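Local coordinates for protein type C neurotoxin (PDB 3PME) that probably binds receptors on the neuronal membrane, such as gangliosides and phosphatidylethanolamine, as the receptor-binding domain of a mosaic C/D botulinum neurotoxin, at residues N253-L258 against A328-S333; I109-Q114 against K121-D126; Q217-V222 against Y284-N289; D4-S9 against D197-S202. All coordinates share one frame; numbering follows the deposited sequence.

Interaction 1 (N253-L258 against A328-S333)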
loop_
_atom_site.group_PDB
_atom_site.type_symbol
_atom_site.label_atom_id
_atom_site.label_comp_id
_atom_site.label_asym_id
_atom_site.label_seq_id
_atom_site.Cartn_x
_atom_site.Cartn_y
_atom_site.Cartn_z
ATOM N N ASN A 253 -7.830 -31.009 -12.156
ATOM C CA ASN A 253 -7.242 -31.922 -13.130
ATOM C C ASN A 253 -5.762 -31.634 -13.383
ATOM O O ASN A 253 -5.319 -31.514 -14.536
ATOM C CB ASN A 253 -8.026 -31.892 -14.443
ATOM C CG ASN A 253 -9.349 -32.615 -14.342
ATOM O OD1 ASN A 253 -9.461 -33.629 -13.656
ATOM N ND2 ASN A 253 -10.361 -32.097 -15.028
ATOM N N ASN A 254 -5.019 -31.494 -12.286
ATOM C CA ASN A 254 -3.558 -31.471 -12.302
ATOM C C ASN A 254 -2.894 -30.154 -12.689
ATOM O O ASN A 254 -1.676 -30.091 -12.828
ATOM C CB ASN A 254 -3.010 -32.619 -13.151
ATOM C CG ASN A 254 -3.386 -33.977 -12.594
ATOM O OD1 ASN A 254 -3.431 -34.172 -11.378
ATOM N ND2 ASN A 254 -3.671 -34.923 -13.481
ATOM N N ILE A 255 -3.688 -29.106 -12.875
ATOM C CA ILE A 255 -3.108 -27.784 -13.087
ATOM C C ILE A 255 -3.812 -26.798 -12.166
ATOM O O ILE A 255 -4.761 -27.158 -11.459
ATOM C CB ILE A 255 -3.219 -27.317 -14.545
ATOM C CG1 ILE A 255 -4.683 -27.100 -14.911
ATOM C CG2 ILE A 255 -2.529 -28.312 -15.493
ATOM C CD1 ILE A 255 -4.870 -26.080 -16.003
ATOM N N LEU A 256 -3.342 -25.559 -12.154
ATOM C CA LEU A 256 -4.003 -24.540 -11.361
ATOM C C LEU A 256 -4.873 -23.661 -12.261
ATOM O O LEU A 256 -4.480 -23.306 -13.374
ATOM C CB LEU A 256 -2.956 -23.664 -10.669
ATOM C CG LEU A 256 -2.066 -24.375 -9.662
ATOM C CD1 LEU A 256 -1.006 -23.399 -9.154
ATOM C CD2 LEU A 256 -2.915 -24.929 -8.519
ATOM N N VAL A 257 -6.054 -23.316 -11.762
ATOM C CA VAL A 257 -6.925 -22.388 -12.478
ATOM C C VAL A 257 -7.470 -21.370 -11.491
ATOM O O VAL A 257 -7.303 -21.527 -10.282
ATOM C CB VAL A 257 -8.099 -23.117 -13.171
ATOM C CG1 VAL A 257 -7.592 -24.023 -14.299
ATOM C CG2 VAL A 257 -8.913 -23.876 -12.149
ATOM N N LEU A 258 -8.126 -20.332 -12.012
ATOM C CA LEU A 258 -8.703 -19.290 -11.176
ATOM C C LEU A 258 -10.215 -19.455 -11.109
ATOM O O LEU A 258 -10.905 -19.324 -12.120
ATOM C CB LEU A 258 -8.340 -17.899 -11.713
ATOM C CG LEU A 258 -6.851 -17.660 -12.013
ATOM C CD1 LEU A 258 -6.589 -16.217 -12.481
ATOM C CD2 LEU A 258 -5.989 -18.006 -10.806
ATOM N N ALA A 328 1.138 -24.178 -18.313
ATOM C CA ALA A 328 0.315 -24.190 -17.119
ATOM C C ALA A 328 1.193 -24.295 -15.872
ATOM O O ALA A 328 2.394 -24.584 -15.948
ATOM C CB ALA A 328 -0.664 -25.355 -17.174
ATOM N N LEU A 329 0.571 -24.050 -14.724
ATOM C CA LEU A 329 1.233 -24.214 -13.435
ATOM C C LEU A 329 0.621 -25.416 -12.736
ATOM O O LEU A 329 -0.567 -25.704 -12.899
ATOM C CB LEU A 329 1.046 -22.956 -12.595
ATOM C CG LEU A 329 1.534 -21.665 -13.240
ATOM C CD1 LEU A 329 1.327 -20.548 -12.240
ATOM C CD2 LEU A 329 3.004 -21.772 -13.634
ATOM N N LYS A 330 1.429 -26.127 -11.952
ATOM C CA LYS A 330 0.960 -27.339 -11.292
ATOM C C LYS A 330 1.424 -27.345 -9.852
ATOM O O LYS A 330 2.290 -26.563 -9.477
ATOM C CB LYS A 330 1.521 -28.582 -12.000
ATOM C CG LYS A 330 1.237 -28.612 -13.496
ATOM C CD LYS A 330 2.035 -29.688 -14.208
ATOM C CE LYS A 330 1.601 -31.072 -13.781
ATOM N NZ LYS A 330 2.370 -32.123 -14.512
ATOM N N LEU A 331 0.837 -28.235 -9.057
ATOM C CA LEU A 331 1.281 -28.474 -7.686
ATOM C C LEU A 331 2.202 -29.694 -7.645
ATOM O O LEU A 331 1.930 -30.713 -8.294
ATOM C CB LEU A 331 0.078 -28.713 -6.767
ATOM C CG LEU A 331 -0.876 -27.526 -6.581
ATOM C CD1 LEU A 331 -1.991 -27.829 -5.591
ATOM C CD2 LEU A 331 -0.082 -26.313 -6.139
ATOM N N GLN A 332 3.275 -29.587 -6.870
ATOM C CA GLN A 332 4.225 -30.687 -6.672
ATOM C C GLN A 332 4.371 -30.973 -5.178
ATOM O O GLN A 332 4.591 -30.060 -4.384
ATOM C CB GLN A 332 5.590 -30.317 -7.271
ATOM C CG GLN A 332 6.716 -31.282 -6.905
ATOM C CD GLN A 332 7.978 -31.004 -7.694
ATOM O OE1 GLN A 332 7.980 -31.046 -8.931
ATOM N NE2 GLN A 332 9.058 -30.699 -6.989
ATOM N N SER A 333 4.276 -32.246 -4.783
ATOM C CA SER A 333 4.338 -32.573 -3.355
ATOM C C SER A 333 5.766 -32.761 -2.852
ATOM O O SER A 333 6.022 -32.635 -1.653
ATOM C CB SER A 333 3.487 -33.806 -3.039
ATOM O OG SER A 333 3.954 -34.902 -3.784
HETATM O O HOH W 1 -1.087 -30.259 -9.914
HETATM O O HOH W 2 -2.078 -23.191 -14.671
#

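Interaction 2 (I109-Q114 against K121-D126)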
loop_
_atom_site.group_PDB
_atom_site.type_symbol
_atom_site.label_atom_id
_atom_site.label_comp_id
_atom_site.label_asym_id
_atom_site.label_seq_id
_atom_site.Cartn_x
_atom_site.Cartn_y
_atom_site.Cartn_z
ATOM N N ILE A 109 -10.472 12.346 2.939
ATOM C CA ILE A 109 -9.571 13.101 3.808
ATOM C C ILE A 109 -9.745 14.579 3.502
ATOM O O ILE A 109 -9.958 14.970 2.347
ATOM C CB ILE A 109 -8.079 12.701 3.678
ATOM C CG1 ILE A 109 -7.596 12.819 2.238
ATOM C CG2 ILE A 109 -7.838 11.307 4.214
ATOM C CD1 ILE A 109 -6.085 12.918 2.143
ATOM N N GLU A 110 -9.667 15.397 4.549
ATOM C CA GLU A 110 -9.910 16.830 4.407
ATOM C C GLU A 110 -8.876 17.626 5.188
ATOM O O GLU A 110 -8.669 17.394 6.383
ATOM C CB GLU A 110 -11.322 17.192 4.872
ATOM C CG GLU A 110 -11.689 18.652 4.595
ATOM C CD GLU A 110 -13.143 18.985 4.920
ATOM O OE1 GLU A 110 -13.807 18.176 5.600
ATOM O OE2 GLU A 110 -13.624 20.065 4.499
ATOM N N TRP A 111 -8.234 18.563 4.497
ATOM C CA TRP A 111 -7.258 19.450 5.113
ATOM C C TRP A 111 -7.887 20.820 5.234
ATOM O O TRP A 111 -8.407 21.357 4.262
ATOM C CB TRP A 111 -5.996 19.530 4.258
ATOM C CG TRP A 111 -5.053 20.652 4.641
ATOM C CD1 TRP A 111 -5.078 21.933 4.178
ATOM C CD2 TRP A 111 -3.945 20.571 5.538
ATOM N NE1 TRP A 111 -4.052 22.662 4.738
ATOM C CE2 TRP A 111 -3.342 21.846 5.575
ATOM C CE3 TRP A 111 -3.398 19.544 6.308
ATOM C CZ2 TRP A 111 -2.224 22.122 6.362
ATOM C CZ3 TRP A 111 -2.278 19.821 7.087
ATOM C CH2 TRP A 111 -1.705 21.095 7.101
ATOM N N ILE A 112 -7.846 21.367 6.442
ATOM C CA ILE A 112 -8.562 22.593 6.753
ATOM C C ILE A 112 -7.593 23.649 7.253
ATOM O O ILE A 112 -6.734 23.359 8.084
ATOM C CB ILE A 112 -9.614 22.320 7.848
ATOM C CG1 ILE A 112 -10.717 21.405 7.306
ATOM C CG2 ILE A 112 -10.192 23.641 8.393
ATOM C CD1 ILE A 112 -11.834 22.146 6.638
ATOM N N LEU A 113 -7.739 24.866 6.737
ATOM C CA LEU A 113 -6.969 26.020 7.187
ATOM C C LEU A 113 -7.966 27.077 7.616
ATOM O O LEU A 113 -8.863 27.436 6.847
ATOM C CB LEU A 113 -6.084 26.578 6.066
ATOM C CG LEU A 113 -5.132 27.708 6.484
ATOM C CD1 LEU A 113 -4.069 27.185 7.449
ATOM C CD2 LEU A 113 -4.452 28.352 5.261
ATOM N N GLN A 114 -7.821 27.575 8.842
ATOM C CA GLN A 114 -8.853 28.428 9.427
ATOM C C GLN A 114 -8.276 29.720 9.982
ATOM O O GLN A 114 -7.301 29.701 10.741
ATOM C CB GLN A 114 -9.584 27.654 10.515
ATOM C CG GLN A 114 -10.714 28.403 11.176
ATOM C CD GLN A 114 -11.615 27.449 11.919
ATOM O OE1 GLN A 114 -12.246 26.582 11.309
ATOM N NE2 GLN A 114 -11.668 27.583 13.234
ATOM N N LYS A 121 -10.959 27.309 4.725
ATOM C CA LYS A 121 -10.910 26.721 3.386
ATOM C C LYS A 121 -10.476 25.279 3.556
ATOM O O LYS A 121 -9.792 24.945 4.521
ATOM C CB LYS A 121 -9.904 27.453 2.495
ATOM C CG LYS A 121 -10.214 28.925 2.271
ATOM C CD LYS A 121 -11.568 29.102 1.604
ATOM C CE LYS A 121 -11.781 30.544 1.158
ATOM N NZ LYS A 121 -11.127 30.804 -0.159
ATOM N N SER A 122 -10.872 24.418 2.630
ATOM C CA SER A 122 -10.513 23.009 2.750
ATOM C C SER A 122 -10.094 22.386 1.426
ATOM O O SER A 122 -10.504 22.824 0.344
ATOM C CB SER A 122 -11.675 22.218 3.352
ATOM O OG SER A 122 -12.796 22.241 2.499
ATOM N N LEU A 123 -9.249 21.363 1.529
ATOM C CA LEU A 123 -8.931 20.481 0.415
ATOM C C LEU A 123 -9.545 19.149 0.785
ATOM O O LEU A 123 -9.353 18.673 1.895
ATOM C CB LEU A 123 -7.422 20.319 0.277
ATOM C CG LEU A 123 -6.653 21.582 -0.116
ATOM C CD1 LEU A 123 -5.170 21.391 0.211
ATOM C CD2 LEU A 123 -6.873 21.837 -1.605
ATOM N N ILE A 124 -10.280 18.557 -0.146
ATOM C CA ILE A 124 -10.990 17.319 0.127
ATOM C C ILE A 124 -10.648 16.295 -0.942
ATOM O O ILE A 124 -10.656 16.599 -2.134
ATOM C CB ILE A 124 -12.511 17.552 0.172
ATOM C CG1 ILE A 124 -12.855 18.628 1.204
ATOM C CG2 ILE A 124 -13.238 16.257 0.541
ATOM C CD1 ILE A 124 -14.290 19.144 1.101
ATOM N N PHE A 125 -10.326 15.083 -0.515
ATOM C CA PHE A 125 -10.031 14.014 -1.458
ATOM C C PHE A 125 -10.798 12.752 -1.081
ATOM O O PHE A 125 -10.673 12.236 0.040
ATOM C CB PHE A 125 -8.530 13.727 -1.488
ATOM C CG PHE A 125 -8.139 12.602 -2.403
ATOM C CD1 PHE A 125 -8.246 12.742 -3.781
ATOM C CD2 PHE A 125 -7.675 11.397 -1.888
ATOM C CE1 PHE A 125 -7.878 11.711 -4.625
ATOM C CE2 PHE A 125 -7.323 10.347 -2.736
ATOM C CZ PHE A 125 -7.424 10.503 -4.100
ATOM N N ASP A 126 -11.587 12.255 -2.027
ATOM C CA ASP A 126 -12.332 11.013 -1.842
ATOM C C ASP A 126 -11.412 9.821 -2.093
ATOM O O ASP A 126 -11.225 9.390 -3.231
ATOM C CB ASP A 126 -13.512 10.991 -2.817
ATOM C CG ASP A 126 -14.373 9.746 -2.687
ATOM O OD1 ASP A 126 -14.019 8.832 -1.922
ATOM O OD2 ASP A 126 -15.422 9.685 -3.372
#

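Interaction 3 (Q217-V222 against Y284-N289)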
loop_
_atom_site.group_PDB
_atom_site.type_symbol
_atom_site.label_atom_id
_atom_site.label_comp_id
_atom_site.label_asym_id
_atom_site.label_seq_id
_atom_site.Cartn_x
_atom_site.Cartn_y
_atom_site.Cartn_z
ATOM N N GLN A 217 10.374 7.334 -0.159
ATOM C CA GLN A 217 9.674 6.754 0.977
ATOM C C GLN A 217 8.808 5.547 0.629
ATOM O O GLN A 217 8.347 4.839 1.527
ATOM C CB GLN A 217 8.840 7.823 1.677
ATOM C CG GLN A 217 9.693 8.915 2.331
ATOM C CD GLN A 217 8.850 9.991 2.969
ATOM O OE1 GLN A 217 7.634 10.014 2.803
ATOM N NE2 GLN A 217 9.489 10.876 3.718
ATOM N N ILE A 218 8.590 5.299 -0.656
ATOM C CA ILE A 218 7.801 4.125 -1.035
ATOM C C ILE A 218 8.610 2.840 -0.891
ATOM O O ILE A 218 8.035 1.755 -0.839
ATOM C CB ILE A 218 7.198 4.237 -2.442
ATOM C CG1 ILE A 218 5.981 3.309 -2.575
ATOM C CG2 ILE A 218 8.247 3.952 -3.496
ATOM C CD1 ILE A 218 5.100 3.585 -3.799
ATOM N N LEU A 219 9.934 2.977 -0.795
ATOM C CA LEU A 219 10.858 1.836 -0.696
ATOM C C LEU A 219 10.753 0.947 -1.921
ATOM O O LEU A 219 10.182 -0.147 -1.877
ATOM C CB LEU A 219 10.630 1.025 0.581
ATOM C CG LEU A 219 10.610 1.775 1.910
ATOM C CD1 LEU A 219 10.556 0.763 3.050
ATOM C CD2 LEU A 219 11.830 2.678 2.063
ATOM N N ARG A 220 11.307 1.428 -3.021
ATOM C CA ARG A 220 11.213 0.725 -4.284
ATOM C C ARG A 220 11.912 -0.636 -4.246
ATOM O O ARG A 220 11.667 -1.461 -5.112
ATOM C CB ARG A 220 11.779 1.576 -5.422
ATOM C CG ARG A 220 10.977 2.837 -5.697
ATOM C CD ARG A 220 10.733 3.021 -7.186
ATOM N NE ARG A 220 9.929 4.210 -7.458
ATOM C CZ ARG A 220 8.619 4.199 -7.694
ATOM N NH1 ARG A 220 7.951 3.055 -7.704
ATOM N NH2 ARG A 220 7.978 5.335 -7.934
ATOM N N ASN A 221 12.786 -0.860 -3.266
ATOM C CA ASN A 221 13.426 -2.176 -3.128
ATOM C C ASN A 221 12.485 -3.252 -2.647
ATOM O O ASN A 221 12.785 -4.444 -2.778
ATOM C CB ASN A 221 14.576 -2.134 -2.127
ATOM C CG ASN A 221 15.779 -1.404 -2.655
ATOM O OD1 ASN A 221 15.866 -1.120 -3.843
ATOM N ND2 ASN A 221 16.720 -1.102 -1.772
ATOM N N VAL A 222 11.380 -2.835 -2.047
ATOM C CA VAL A 222 10.543 -3.746 -1.280
ATOM C C VAL A 222 9.274 -4.053 -2.055
ATOM O O VAL A 222 8.555 -3.144 -2.462
ATOM C CB VAL A 222 10.187 -3.140 0.100
ATOM C CG1 VAL A 222 9.314 -4.094 0.897
ATOM C CG2 VAL A 222 11.471 -2.794 0.885
ATOM N N TYR A 284 9.701 -14.732 7.473
ATOM C CA TYR A 284 9.030 -13.447 7.622
ATOM C C TYR A 284 9.883 -12.216 7.291
ATOM O O TYR A 284 9.481 -11.101 7.587
ATOM C CB TYR A 284 8.372 -13.322 8.997
ATOM C CG TYR A 284 7.385 -14.439 9.286
ATOM C CD1 TYR A 284 7.793 -15.588 9.935
ATOM C CD2 TYR A 284 6.049 -14.336 8.907
ATOM C CE1 TYR A 284 6.905 -16.619 10.204
ATOM C CE2 TYR A 284 5.151 -15.358 9.176
ATOM C CZ TYR A 284 5.590 -16.495 9.824
ATOM O OH TYR A 284 4.714 -17.522 10.106
ATOM N N SER A 285 11.039 -12.413 6.662
ATOM C CA SER A 285 11.810 -11.257 6.186
ATOM C C SER A 285 11.157 -10.614 4.957
ATOM O O SER A 285 10.327 -11.232 4.283
ATOM C CB SER A 285 13.270 -11.623 5.898
ATOM O OG SER A 285 13.394 -12.493 4.794
ATOM N N ARG A 286 11.510 -9.364 4.685
ATOM C CA ARG A 286 10.928 -8.658 3.543
ATOM C C ARG A 286 11.361 -9.259 2.224
ATOM O O ARG A 286 12.517 -9.665 2.057
ATOM C CB ARG A 286 11.287 -7.172 3.579
ATOM C CG ARG A 286 10.667 -6.420 4.734
ATOM C CD ARG A 286 11.175 -4.991 4.777
ATOM N NE ARG A 286 10.390 -4.179 5.701
ATOM C CZ ARG A 286 10.515 -2.858 5.825
ATOM N NH1 ARG A 286 11.411 -2.209 5.098
ATOM N NH2 ARG A 286 9.754 -2.196 6.686
ATOM N N ILE A 287 10.421 -9.319 1.285
ATOM C CA ILE A 287 10.705 -9.781 -0.062
ATOM C C ILE A 287 11.113 -8.595 -0.923
ATOM O O ILE A 287 10.387 -7.606 -1.025
ATOM C CB ILE A 287 9.499 -10.500 -0.666
ATOM C CG1 ILE A 287 9.157 -11.723 0.197
ATOM C CG2 ILE A 287 9.806 -10.931 -2.093
ATOM C CD1 ILE A 287 7.910 -12.479 -0.251
ATOM N N LEU A 288 12.289 -8.692 -1.522
ATOM C CA LEU A 288 12.864 -7.579 -2.264
ATOM C C LEU A 288 12.773 -7.763 -3.764
ATOM O O LEU A 288 12.718 -8.872 -4.278
ATOM C CB LEU A 288 14.332 -7.382 -1.873
ATOM C CG LEU A 288 14.589 -7.158 -0.387
ATOM C CD1 LEU A 288 16.061 -6.820 -0.151
ATOM C CD2 LEU A 288 13.690 -6.069 0.191
ATOM N N ASN A 289 12.759 -6.638 -4.460
ATOM C CA ASN A 289 12.850 -6.619 -5.898
ATOM C C ASN A 289 13.978 -7.509 -6.438
ATOM O O ASN A 289 15.150 -7.332 -6.085
ATOM C CB ASN A 289 13.038 -5.156 -6.322
ATOM C CG ASN A 289 13.099 -4.983 -7.810
ATOM O OD1 ASN A 289 12.238 -5.466 -8.544
ATOM N ND2 ASN A 289 14.131 -4.284 -8.276
#

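Interaction 4 (D4-S9 against D197-S202)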
loop_
_atom_site.group_PDB
_atom_site.type_symbol
_atom_site.label_atom_id
_atom_site.label_comp_id
_atom_site.label_asym_id
_atom_site.label_seq_id
_atom_site.Cartn_x
_atom_site.Cartn_y
_atom_site.Cartn_z
ATOM N N ASP A 4 16.852 20.078 3.749
ATOM C CA ASP A 4 17.332 21.335 4.318
ATOM C C ASP A 4 16.204 22.239 4.815
ATOM O O ASP A 4 16.425 23.104 5.665
ATOM C CB ASP A 4 18.193 22.098 3.307
ATOM C CG ASP A 4 19.629 21.600 3.263
ATOM O OD1 ASP A 4 20.139 21.138 4.309
ATOM O OD2 ASP A 4 20.251 21.682 2.182
ATOM N N SER A 5 14.999 22.049 4.283
ATOM C CA SER A 5 13.869 22.887 4.668
ATOM C C SER A 5 12.930 22.162 5.624
ATOM O O SER A 5 11.868 22.670 5.958
ATOM C CB SER A 5 13.093 23.337 3.434
ATOM O OG SER A 5 12.566 22.220 2.737
ATOM N N LYS A 6 13.327 20.975 6.062
ATOM C CA LYS A 6 12.508 20.200 6.987
ATOM C C LYS A 6 12.584 20.812 8.386
ATOM O O LYS A 6 13.668 20.901 8.966
ATOM C CB LYS A 6 12.978 18.744 6.999
ATOM C CG LYS A 6 11.957 17.757 7.517
ATOM C CD LYS A 6 12.197 16.357 6.945
ATOM C CE LYS A 6 13.623 15.899 7.172
ATOM N NZ LYS A 6 13.825 14.474 6.753
ATOM N N ILE A 7 11.449 21.250 8.925
ATOM C CA ILE A 7 11.433 21.825 10.270
ATOM C C ILE A 7 10.798 20.885 11.298
ATOM O O ILE A 7 10.780 21.174 12.489
ATOM C CB ILE A 7 10.789 23.233 10.310
ATOM C CG1 ILE A 7 9.334 23.197 9.842
ATOM C CG2 ILE A 7 11.600 24.212 9.467
ATOM C CD1 ILE A 7 8.367 22.773 10.917
ATOM N N LEU A 8 10.270 19.760 10.820
ATOM C CA LEU A 8 9.775 18.710 11.704
ATOM C C LEU A 8 9.836 17.401 10.944
ATOM O O LEU A 8 9.421 17.330 9.795
ATOM C CB LEU A 8 8.339 18.994 12.160
ATOM C CG LEU A 8 7.721 17.900 13.035
ATOM C CD1 LEU A 8 8.431 17.831 14.376
ATOM C CD2 LEU A 8 6.235 18.157 13.248
ATOM N N SER A 9 10.395 16.371 11.567
ATOM C CA SER A 9 10.471 15.064 10.944
ATOM C C SER A 9 10.334 13.997 12.022
ATOM O O SER A 9 11.283 13.732 12.776
ATOM C CB SER A 9 11.800 14.910 10.190
ATOM O OG SER A 9 11.805 13.743 9.387
ATOM N N ASP A 197 6.083 8.581 8.359
ATOM C CA ASP A 197 6.977 9.561 7.759
ATOM C C ASP A 197 6.377 10.970 7.756
ATOM O O ASP A 197 6.394 11.669 6.743
ATOM C CB ASP A 197 7.411 9.120 6.356
ATOM C CG ASP A 197 8.209 7.826 6.375
ATOM O OD1 ASP A 197 9.365 7.850 6.845
ATOM O OD2 ASP A 197 7.684 6.794 5.926
ATOM N N PHE A 198 5.864 11.387 8.903
ATOM C CA PHE A 198 5.285 12.724 9.004
ATOM C C PHE A 198 6.367 13.815 9.007
ATOM O O PHE A 198 7.261 13.806 9.869
ATOM C CB PHE A 198 4.404 12.867 10.241
ATOM C CG PHE A 198 3.628 14.152 10.258
ATOM C CD1 PHE A 198 4.156 15.289 10.860
ATOM C CD2 PHE A 198 2.391 14.224 9.647
ATOM C CE1 PHE A 198 3.456 16.484 10.856
ATOM C CE2 PHE A 198 1.675 15.419 9.635
ATOM C CZ PHE A 198 2.211 16.551 10.239
ATOM N N ASN A 199 6.268 14.735 8.041
ATOM C CA ASN A 199 7.237 15.821 7.844
ATOM C C ASN A 199 6.546 17.160 7.628
ATOM O O ASN A 199 5.497 17.233 6.983
ATOM C CB ASN A 199 8.087 15.570 6.595
ATOM C CG ASN A 199 9.078 14.444 6.778
ATOM O OD1 ASN A 199 9.672 14.309 7.834
ATOM N ND2 ASN A 199 9.281 13.652 5.731
ATOM N N ILE A 200 7.155 18.233 8.127
ATOM C CA ILE A 200 6.722 19.574 7.747
ATOM C C ILE A 200 7.926 20.334 7.215
ATOM O O ILE A 200 9.005 20.247 7.777
ATOM C CB ILE A 200 6.083 20.331 8.917
ATOM C CG1 ILE A 200 4.839 19.583 9.407
ATOM C CG2 ILE A 200 5.701 21.772 8.484
ATOM C CD1 ILE A 200 4.140 20.210 10.593
ATOM N N PHE A 201 7.728 21.060 6.119
ATOM C CA PHE A 201 8.800 21.796 5.449
ATOM C C PHE A 201 8.460 23.280 5.470
ATOM O O PHE A 201 7.285 23.651 5.417
ATOM C CB PHE A 201 8.930 21.347 3.987
ATOM C CG PHE A 201 9.230 19.882 3.813
ATOM C CD1 PHE A 201 8.207 18.937 3.842
ATOM C CD2 PHE A 201 10.531 19.452 3.596
ATOM C CE1 PHE A 201 8.488 17.591 3.681
ATOM C CE2 PHE A 201 10.815 18.113 3.433
ATOM C CZ PHE A 201 9.790 17.179 3.470
ATOM N N SER A 202 9.488 24.121 5.529
ATOM C CA SER A 202 9.289 25.570 5.573
ATOM C C SER A 202 9.339 26.190 4.183
ATOM O O SER A 202 9.696 27.356 4.016
ATOM C CB SER A 202 10.354 26.220 6.449
ATOM O OG SER A 202 11.634 25.967 5.900
#

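Interaction 1 (N253-L258 against A328-S333)
L256 carries the tight half of this contact, while N254 and K330 form its looser, solvent-facing half. CD2 of L256 packs 3.8 Å from CG of L331, the two side chains crossing at about a right angle, and its other branch, CD1, lies 4.0 Å from CB of L329. The chi1 of -63° directs CG of L256 toward the second strand, from which the two methyls reach L329 and L331. One direct backbone bond is made, from N of L256 to O of L329 (2.9 Å); it is bent, with 143° at the hydrogen. I255 adds CG2 against CB of A328. Toward solvent, the aliphatic stem of K330 lies along the carbonyl of N254, its CG 3.3 Å from that O, and a water accepts from N of L331 (2.9 Å) while donating weakly to O of N254. A second water links N of L329 to O of L256. The strands cross, their N-to-C directions 119° apart, consistent with one direct bond flanked by water bridges. I249 of strand 247-252 and I306 of strand 302-308 also touch L256, where the hairpin 247-260 meets strand 326-332 within the beta-trefoil expected of the C-terminal receptor-binding family.

Interaction 2 (I109-Q114 against K121-D126)
E110 and I124 face each other as a non-hydrogen-bonded pair of this antiparallel hairpin, their side chains side by side and pointing the same way. Followed outward, CB of E110 lies 3.9 Å from O of L123, and CG comes to 3.6 Å from CG1 of I124. The carboxylate carbon CD lies 3.7 Å from CG1 of I124 and also near CB of S122, and OE2 ends 3.1 Å from OG of S122, which donates a weak hydrogen bond to it. With CG anti to N (chi1 -173°) and the chain extended beyond, the acid is carried across the neighbouring strand; its other oxygen, OE1, forms a salt bridge with R105. Next to it CD1 of I112 presses on CB of S122 at 3.3 Å, closer than ordinary van der Waals contact. The opposite face holds I109, W111 and L123: CD1 of W111 meets CD1 of L123, and CG1 of I109 lies at the edge of the F125 ring. Six backbone bonds, a reciprocal pair at each of I109-F125, W111-L123 and L113-K121, hold the register, with strand directions 170° apart. Strand 100-105 continues the sheet beyond 108-114, its W100 ring meeting that of W111 at about 20°. Strands 141-148 and 152-157 pack against the W111 and F125 face, closing the two sheets of the lectin-like sandwich on each other.

Interaction 3 (Q217-V222 against Y284-N289)
V222 and L288 form a single backbone bridge, with CA atoms 4.6 Å apart, where the chain leaving helix 207-218 meets a loop of the C-terminal domain, which belongs to the trefoil clan. The helix is followed by a type I beta turn from L219 to V222, closed by N of V222 bonding to O of L219 (2.9 Å). L219, with positive phi (61°), is the first residue out of the helix; its CD1 reaches R286, 3.7 Å from NH1, and the two side chains cross at about a right angle. The R286 chain is extended from CG to NE, which carries the guanidinium to the turn. R220 follows, directing its guanidinium away from the second segment to a salt bridge with E215, while its carbonyl oxygen accepts from ND2 of N347. That residue's backbone N also binds OD1 of N289, so N347 engages both segments. At N221 the backbone oxygen is the acceptor for the second segment. Finally V222 places CG2 4.0 Å from CD2 of L288, the side chains crossing obliquely. The polar link is the bond from N of N289 to O of N221: 2.8 Å, nearly straight at 165°, with the donor tilted 34° from the carbonyl plane.

Interaction 4 (D4-S9 against D197-S202)
I7, L8 and I200 make the apolar centre. CD1 of I7 sits 3.7 Å from CG2 of I200, while CD2 of L8 lies 4.0 Å from CD1 of I200 and touches the edge of the F198 ring at CE1. CD2 of L8 reaches this position with CG anti to N (chi1 177°); I179 of strand 178-181 touches both L8 and I200. Around this core the backbone shifts register by one residue. O of I200 accepts from N of I7 (2.9 Å) and more weakly from N of L8 (3.3 Å), so one carbonyl faces two successive amides, and N of I200 returns a bond to O of L8. Farther along, S5 closes the end: its O takes N of S202 at 2.8 Å, with 160° at the hydrogen, and its OG lies at the edge of the F201 ring while bonding to O of I2. The side chain of K6 runs toward the other end, its CD against the N199 side chain, and OG of S9 lies beside that side chain too. NZ of K6 reaches OG of S9 through a weak bond (3.4 Å), made possible by a bend at chi3 (53°). The two amides sharing the I200 carbonyl define a classic beta bulge, here joining the N-terminal strand 6-13 to strand 193-201 in the concanavalin-like sandwich of the N-terminal receptor-binding half.

Overall arrangement
Interactions 2 and 4 belong to the lectin-like half of the chain, their centres about 20 Å apart and their nearest atoms about 6 Å; the 109-126 hairpin falls within the sequence spanned by 4-9 and 197-202. Interaction 3 lies nearest the chain's centre, about 12 Å from it, where helix 207-218 leads from strand 193-201 into the C-terminal half. There it touches interaction 4, OE1 of Q217 packing 3.7 Å from CB of D197. Interaction 1 lies far out in the trefoil half, its centre about 28 Å from that of interaction 3 and about 50 Å from that of interaction 2, on the opposite side of the chain's centre from interactions 2 and 4.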